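Local structure of NAD(FAD)-dependent dehydrogenase, NirB-family (N-terminal domain) (Clostridium acetobutylicum, 3KLJ) at residues R184-D189 with A349-G354; V356-K361 with A380-L385. The protein catalyses the NADH-dependent reduction of rubredoxin through a bound FAD, passing electrons along chains that scavenge dioxygen in an obligate anaerobe. All blocks are in the same frame, centred on the assembly; numbering follows the deposited sequence.

In the fold
Both contacts involve the C-terminal domain, and both lie against its antiparallel sheet: contact 1 on the middle strand 346-353, contact 2 on helix 356-367, which follows that strand. In contact 1 a loop of the NADH-binding domain presses on one face of the strand; it is mostly buried and joins two domains through aliphatic packing, with charged pairs nearby. Contact 2 lies at the surface, where helix 356-367 meets the chain terminus; it stays within the domain, and leucines, a lysine stem and a bridging water make it up. The centres of contact 1 and contact 2 are about 15 Å apart. Between them V352, on the other face of the strand, packs against the helix, with V352 CG2 3.8 Å from G359 CA.

Contact 1 (R184-D189 with A349-G354); sequences RQLDRD and AAAVIG
Q185 meets A351 through its backbone: the carbonyl oxygen Q185 O lies 3.5 Å from A351 CB, while the amide end of its side chain leads off from the strand. That same oxygen accepts a hydrogen bond from S316 of the adjoining strand 312-317, which gives this carbonyl a polar partner beside the methyl group. L186 follows and makes the main apolar contact. Its CD1 sits between CB of A351, at 3.7 Å, and CG1 of I353, at 4.1 Å, while CD2 of L186 meets CD1 of I353 at 4.0 Å, so both leucine methyls touch the isoleucine branch. The leucine and isoleucine side chains cross at about a right angle, the fork of one lying across the long branch of the other. In I353 that branch is set by CG1 standing anti to the carbonyl carbon (chi1 -51°). A351 and I353 both point toward the loop; V352, between them, points away from the loop, and its side chain touches L362 of helix 356-367. Further along, D187 serves as N-cap of helix 188-199: its OD2 accepts from the backbone N of G190 and also pairs with the hydroxyl of Y337. Its other oxygen, OD1, forms a salt bridge with R330, which D189 engages as well, so two acidic groups share one arginine across the domain boundary. The arrangement is a domain interface of the glutathione-reductase (GR) fold, with the loop before a helix of the NADH-binding domain resting on the antiparallel sheet of the C-terminal domain.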
loop_
_atom_site.group_PDB
_atom_site.type_symbol
_atom_site.label_atom_id
_atom_site.label_comp_id
_atom_site.label_asym_id
_atom_site.label_seq_id
_atom_site.Cartn_x
_atom_site.Cartn_y
_atom_site.Cartn_z
ATOM N N ARG A 184 -8.213 -9.359 -7.642
ATOM C CA ARG A 184 -7.755 -9.868 -6.348
ATOM C C ARG A 184 -8.814 -9.656 -5.271
ATOM O O ARG A 184 -8.785 -10.310 -4.235
ATOM C CB ARG A 184 -6.459 -9.181 -5.898
ATOM C CG ARG A 184 -5.342 -9.145 -6.935
ATOM C CD ARG A 184 -4.213 -8.252 -6.456
ATOM N NE ARG A 184 -3.190 -8.999 -5.730
ATOM C CZ ARG A 184 -2.923 -10.285 -5.932
ATOM N NH1 ARG A 184 -3.602 -10.971 -6.845
ATOM N NH2 ARG A 184 -1.970 -10.886 -5.228
ATOM N N GLN A 185 -9.742 -8.731 -5.517
ATOM C CA GLN A 185 -10.739 -8.356 -4.500
ATOM C C GLN A 185 -12.161 -8.749 -4.874
ATOM O O GLN A 185 -13.028 -8.869 -4.009
ATOM C CB GLN A 185 -10.680 -6.846 -4.227
ATOM C CG GLN A 185 -9.658 -6.468 -3.159
ATOM C CD GLN A 185 -8.367 -5.945 -3.731
ATOM O OE1 GLN A 185 -8.327 -5.417 -4.845
ATOM N NE2 GLN A 185 -7.299 -6.063 -2.957
ATOM N N LEU A 186 -12.385 -8.947 -6.171
ATOM C CA LEU A 186 -13.716 -9.190 -6.712
ATOM C C LEU A 186 -13.731 -10.446 -7.576
ATOM O O LEU A 186 -12.726 -10.771 -8.222
ATOM C CB LEU A 186 -14.123 -7.992 -7.576
ATOM C CG LEU A 186 -15.043 -6.876 -7.067
ATOM C CD1 LEU A 186 -15.421 -6.972 -5.581
ATOM C CD2 LEU A 186 -14.544 -5.485 -7.447
ATOM N N ASP A 187 -14.867 -11.139 -7.609
ATOM C CA ASP A 187 -15.089 -12.150 -8.654
ATOM C C ASP A 187 -15.362 -11.453 -9.985
ATOM O O ASP A 187 -15.372 -10.214 -10.051
ATOM C CB ASP A 187 -16.185 -13.172 -8.279
ATOM C CG ASP A 187 -17.583 -12.552 -8.116
ATOM O OD1 ASP A 187 -18.567 -13.315 -8.248
ATOM O OD2 ASP A 187 -17.721 -11.336 -7.856
ATOM N N ARG A 188 -15.569 -12.236 -11.046
ATOM C CA ARG A 188 -15.755 -11.662 -12.371
ATOM C C ARG A 188 -16.957 -10.723 -12.398
ATOM O O ARG A 188 -16.852 -9.586 -12.873
ATOM C CB ARG A 188 -15.891 -12.756 -13.438
ATOM C CG ARG A 188 -16.183 -12.218 -14.820
ATOM C CD ARG A 188 -16.403 -13.348 -15.833
ATOM N NE ARG A 188 -16.748 -12.818 -17.145
ATOM C CZ ARG A 188 -17.991 -12.551 -17.540
ATOM N NH1 ARG A 188 -19.016 -12.758 -16.716
ATOM N NH2 ARG A 188 -18.210 -12.069 -18.765
ATOM N N ASP A 189 -18.086 -11.207 -11.894
ATOM C CA ASP A 189 -19.345 -10.459 -11.906
ATOM C C ASP A 189 -19.222 -9.181 -11.053
ATOM O O ASP A 189 -19.785 -8.143 -11.394
ATOM C CB ASP A 189 -20.503 -11.333 -11.399
ATOM C CG ASP A 189 -20.767 -12.571 -12.280
ATOM O OD1 ASP A 189 -21.446 -13.499 -11.811
ATOM O OD2 ASP A 189 -20.314 -12.634 -13.439
ATOM N N ALA A 349 -15.108 -16.361 2.221
ATOM C CA ALA A 349 -14.759 -15.147 1.493
ATOM C C ALA A 349 -16.003 -14.403 1.061
ATOM O O ALA A 349 -17.048 -15.006 0.792
ATOM C CB ALA A 349 -13.890 -15.464 0.287
ATOM N N ALA A 350 -15.887 -13.081 1.011
ATOM C CA ALA A 350 -16.995 -12.227 0.615
ATOM C C ALA A 350 -16.490 -10.882 0.139
ATOM O O ALA A 350 -15.457 -10.388 0.621
ATOM C CB ALA A 350 -17.955 -12.035 1.770
ATOM N N ALA A 351 -17.233 -10.284 -0.788
ATOM C CA ALA A 351 -17.002 -8.906 -1.173
ATOM C C ALA A 351 -18.329 -8.197 -1.372
ATOM O O ALA A 351 -19.306 -8.798 -1.829
ATOM C CB ALA A 351 -16.137 -8.832 -2.457
ATOM N N VAL A 352 -18.369 -6.924 -1.030
ATOM C CA VAL A 352 -19.570 -6.117 -1.219
ATOM C C VAL A 352 -19.144 -4.787 -1.801
ATOM O O VAL A 352 -18.203 -4.141 -1.302
ATOM C CB VAL A 352 -20.346 -5.868 0.106
ATOM C CG1 VAL A 352 -21.612 -5.053 -0.141
ATOM C CG2 VAL A 352 -20.731 -7.172 0.772
ATOM N N ILE A 353 -19.830 -4.398 -2.865
ATOM C CA ILE A 353 -19.660 -3.095 -3.483
ATOM C C ILE A 353 -20.906 -2.289 -3.117
ATOM O O ILE A 353 -22.024 -2.756 -3.325
ATOM C CB ILE A 353 -19.556 -3.208 -5.040
ATOM C CG1 ILE A 353 -18.495 -4.245 -5.465
ATOM C CG2 ILE A 353 -19.277 -1.834 -5.671
ATOM C CD1 ILE A 353 -18.405 -4.478 -6.997
ATOM N N GLY A 354 -20.711 -1.112 -2.527
ATOM C CA GLY A 354 -21.811 -0.187 -2.273
ATOM C C GLY A 354 -22.616 -0.392 -0.995
ATOM O O GLY A 354 -23.690 0.189 -0.852
#

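Contact 2 (V356-K361 with A380-L385); sequences VSLGTK and AILNNL
L358 meets both L382 and L385 through a single methyl, CD1, and crosses each of the two leucine side chains at about a right angle. L358 CD1 lies 3.6 Å from L382 CD2 and 3.8 Å from L385 CD2, so one carbon of the helix touches two leucines of the chain end. The reach of L358 follows from CG standing anti to the backbone N (chi1 180°). L382 offers one methyl, CD2. Beside this cluster, L385 points toward the helix and lies alongside the root of K361: L385 CG is 4.0 Å from K361 CB. Beyond CB the lysine chain leaves the leucine, and its last torsion (chi4 75°) turns the amino group back over its own helix, beside S357. The polar link is a water that donates to K361 O at 3.0 Å and to the terminal carboxylate oxygen L385 OXT at 2.6 Å, tying the helix backbone to the last residue of the chain. A type I beta turn from L382 to L385 brings that residue round, and N384 ND2 steadies the turn by donating to A380 O at 3.0 Å. Behind the leucines, L358 also rests on I338 of strand 337-343, while L385 touches F372 in the intervening loop. The C-terminal turn and the final helix 378-382 thus pack on helix 356-367 at the surface of the C-terminal domain, beside its antiparallel sheet.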
loop_
_atom_site.group_PDB
_atom_site.type_symbol
_atom_site.label_atom_id
_atom_site.label_comp_id
_atom_site.label_asym_id
_atom_site.label_seq_id
_atom_site.Cartn_x
_atom_site.Cartn_y
_atom_site.Cartn_z
ATOM N N VAL A 356 -20.975 -0.773 2.799
ATOM C CA VAL A 356 -19.903 -1.030 3.754
ATOM C C VAL A 356 -20.432 -1.653 5.043
ATOM O O VAL A 356 -19.762 -2.505 5.632
ATOM C CB VAL A 356 -19.077 0.251 4.049
ATOM C CG1 VAL A 356 -18.263 0.109 5.335
ATOM C CG2 VAL A 356 -18.162 0.555 2.890
ATOM N N SER A 357 -21.631 -1.248 5.462
ATOM C CA SER A 357 -22.265 -1.830 6.655
ATOM C C SER A 357 -22.421 -3.346 6.525
ATOM O O SER A 357 -22.147 -4.086 7.474
ATOM C CB SER A 357 -23.629 -1.187 6.935
ATOM O OG SER A 357 -24.222 -1.766 8.088
ATOM N N LEU A 358 -22.872 -3.803 5.356
ATOM C CA LEU A 358 -23.018 -5.236 5.115
ATOM C C LEU A 358 -21.661 -5.930 4.969
ATOM O O LEU A 358 -21.437 -6.981 5.572
ATOM C CB LEU A 358 -23.892 -5.519 3.890
ATOM C CG LEU A 358 -24.113 -6.991 3.526
ATOM C CD1 LEU A 358 -24.705 -7.831 4.662
ATOM C CD2 LEU A 358 -24.986 -7.083 2.299
ATOM N N GLY A 359 -20.764 -5.340 4.183
ATOM C CA GLY A 359 -19.414 -5.884 4.048
ATOM C C GLY A 359 -18.762 -6.105 5.409
ATOM O O GLY A 359 -18.129 -7.132 5.645
ATOM N N THR A 360 -18.947 -5.146 6.312
ATOM C CA THR A 360 -18.396 -5.231 7.669
ATOM C C THR A 360 -18.988 -6.412 8.465
ATOM O O THR A 360 -18.266 -7.105 9.198
ATOM C CB THR A 360 -18.612 -3.905 8.421
ATOM O OG1 THR A 360 -17.943 -2.852 7.705
ATOM C CG2 THR A 360 -18.070 -3.977 9.863
ATOM N N LYS A 361 -20.292 -6.634 8.316
ATOM C CA LYS A 361 -20.957 -7.770 8.972
ATOM C C LYS A 361 -20.394 -9.081 8.446
ATOM O O LYS A 361 -20.092 -9.979 9.223
ATOM C CB LYS A 361 -22.468 -7.734 8.741
ATOM C CG LYS A 361 -23.200 -6.667 9.532
ATOM C CD LYS A 361 -24.676 -6.694 9.162
ATOM C CE LYS A 361 -25.469 -5.650 9.917
ATOM N NZ LYS A 361 -25.229 -4.264 9.395
ATOM N N ALA A 380 -31.191 -16.453 4.570
ATOM C CA ALA A 380 -30.926 -17.100 5.864
ATOM C C ALA A 380 -29.554 -16.723 6.440
ATOM O O ALA A 380 -29.379 -16.639 7.655
ATOM C CB ALA A 380 -31.077 -18.606 5.763
ATOM N N ILE A 381 -28.577 -16.512 5.565
ATOM C CA ILE A 381 -27.253 -16.093 6.011
ATOM C C ILE A 381 -27.304 -14.646 6.513
ATOM O O ILE A 381 -26.854 -14.361 7.618
ATOM C CB ILE A 381 -26.188 -16.304 4.921
ATOM C CG1 ILE A 381 -25.976 -17.806 4.723
ATOM C CG2 ILE A 381 -24.866 -15.586 5.292
ATOM C CD1 ILE A 381 -25.157 -18.142 3.539
ATOM N N LEU A 382 -27.883 -13.753 5.708
ATOM C CA LEU A 382 -28.052 -12.357 6.105
ATOM C C LEU A 382 -28.718 -12.195 7.474
ATOM O O LEU A 382 -28.320 -11.331 8.254
ATOM C CB LEU A 382 -28.837 -11.578 5.049
ATOM C CG LEU A 382 -28.210 -11.360 3.666
ATOM C CD1 LEU A 382 -29.208 -10.685 2.728
ATOM C CD2 LEU A 382 -26.920 -10.549 3.747
ATOM N N ASN A 383 -29.717 -13.032 7.767
ATOM C CA ASN A 383 -30.468 -12.929 9.026
ATOM C C ASN A 383 -29.675 -13.386 10.236
ATOM O O ASN A 383 -30.088 -13.155 11.370
ATOM C CB ASN A 383 -31.789 -13.718 8.951
ATOM C CG ASN A 383 -32.688 -13.261 7.817
ATOM O OD1 ASN A 383 -33.485 -14.050 7.290
ATOM N ND2 ASN A 383 -32.566 -11.999 7.428
ATOM N N ASN A 384 -28.547 -14.050 9.990
ATOM C CA ASN A 384 -27.719 -14.605 11.070
ATOM C C ASN A 384 -26.370 -13.894 11.234
ATOM O O ASN A 384 -25.481 -14.365 11.948
ATOM C CB ASN A 384 -27.527 -16.112 10.878
ATOM C CG ASN A 384 -28.716 -16.906 11.377
ATOM O OD1 ASN A 384 -28.677 -17.468 12.474
ATOM N ND2 ASN A 384 -29.792 -16.934 10.591
ATOM N N LEU A 385 -26.244 -12.757 10.560
ATOM C CA LEU A 385 -25.070 -11.910 10.662
ATOM C C LEU A 385 -25.139 -11.070 11.927
ATOM O O LEU A 385 -26.135 -11.033 12.673
ATOM C CB LEU A 385 -24.963 -11.017 9.424
ATOM C CG LEU A 385 -24.018 -11.431 8.286
ATOM C CD1 LEU A 385 -23.812 -12.923 8.204
ATOM C CD2 LEU A 385 -24.470 -10.866 6.946
ATOM O OXT LEU A 385 -24.162 -10.402 12.236
HETATM O O HOH W 1 -21.589 -10.567 11.704
#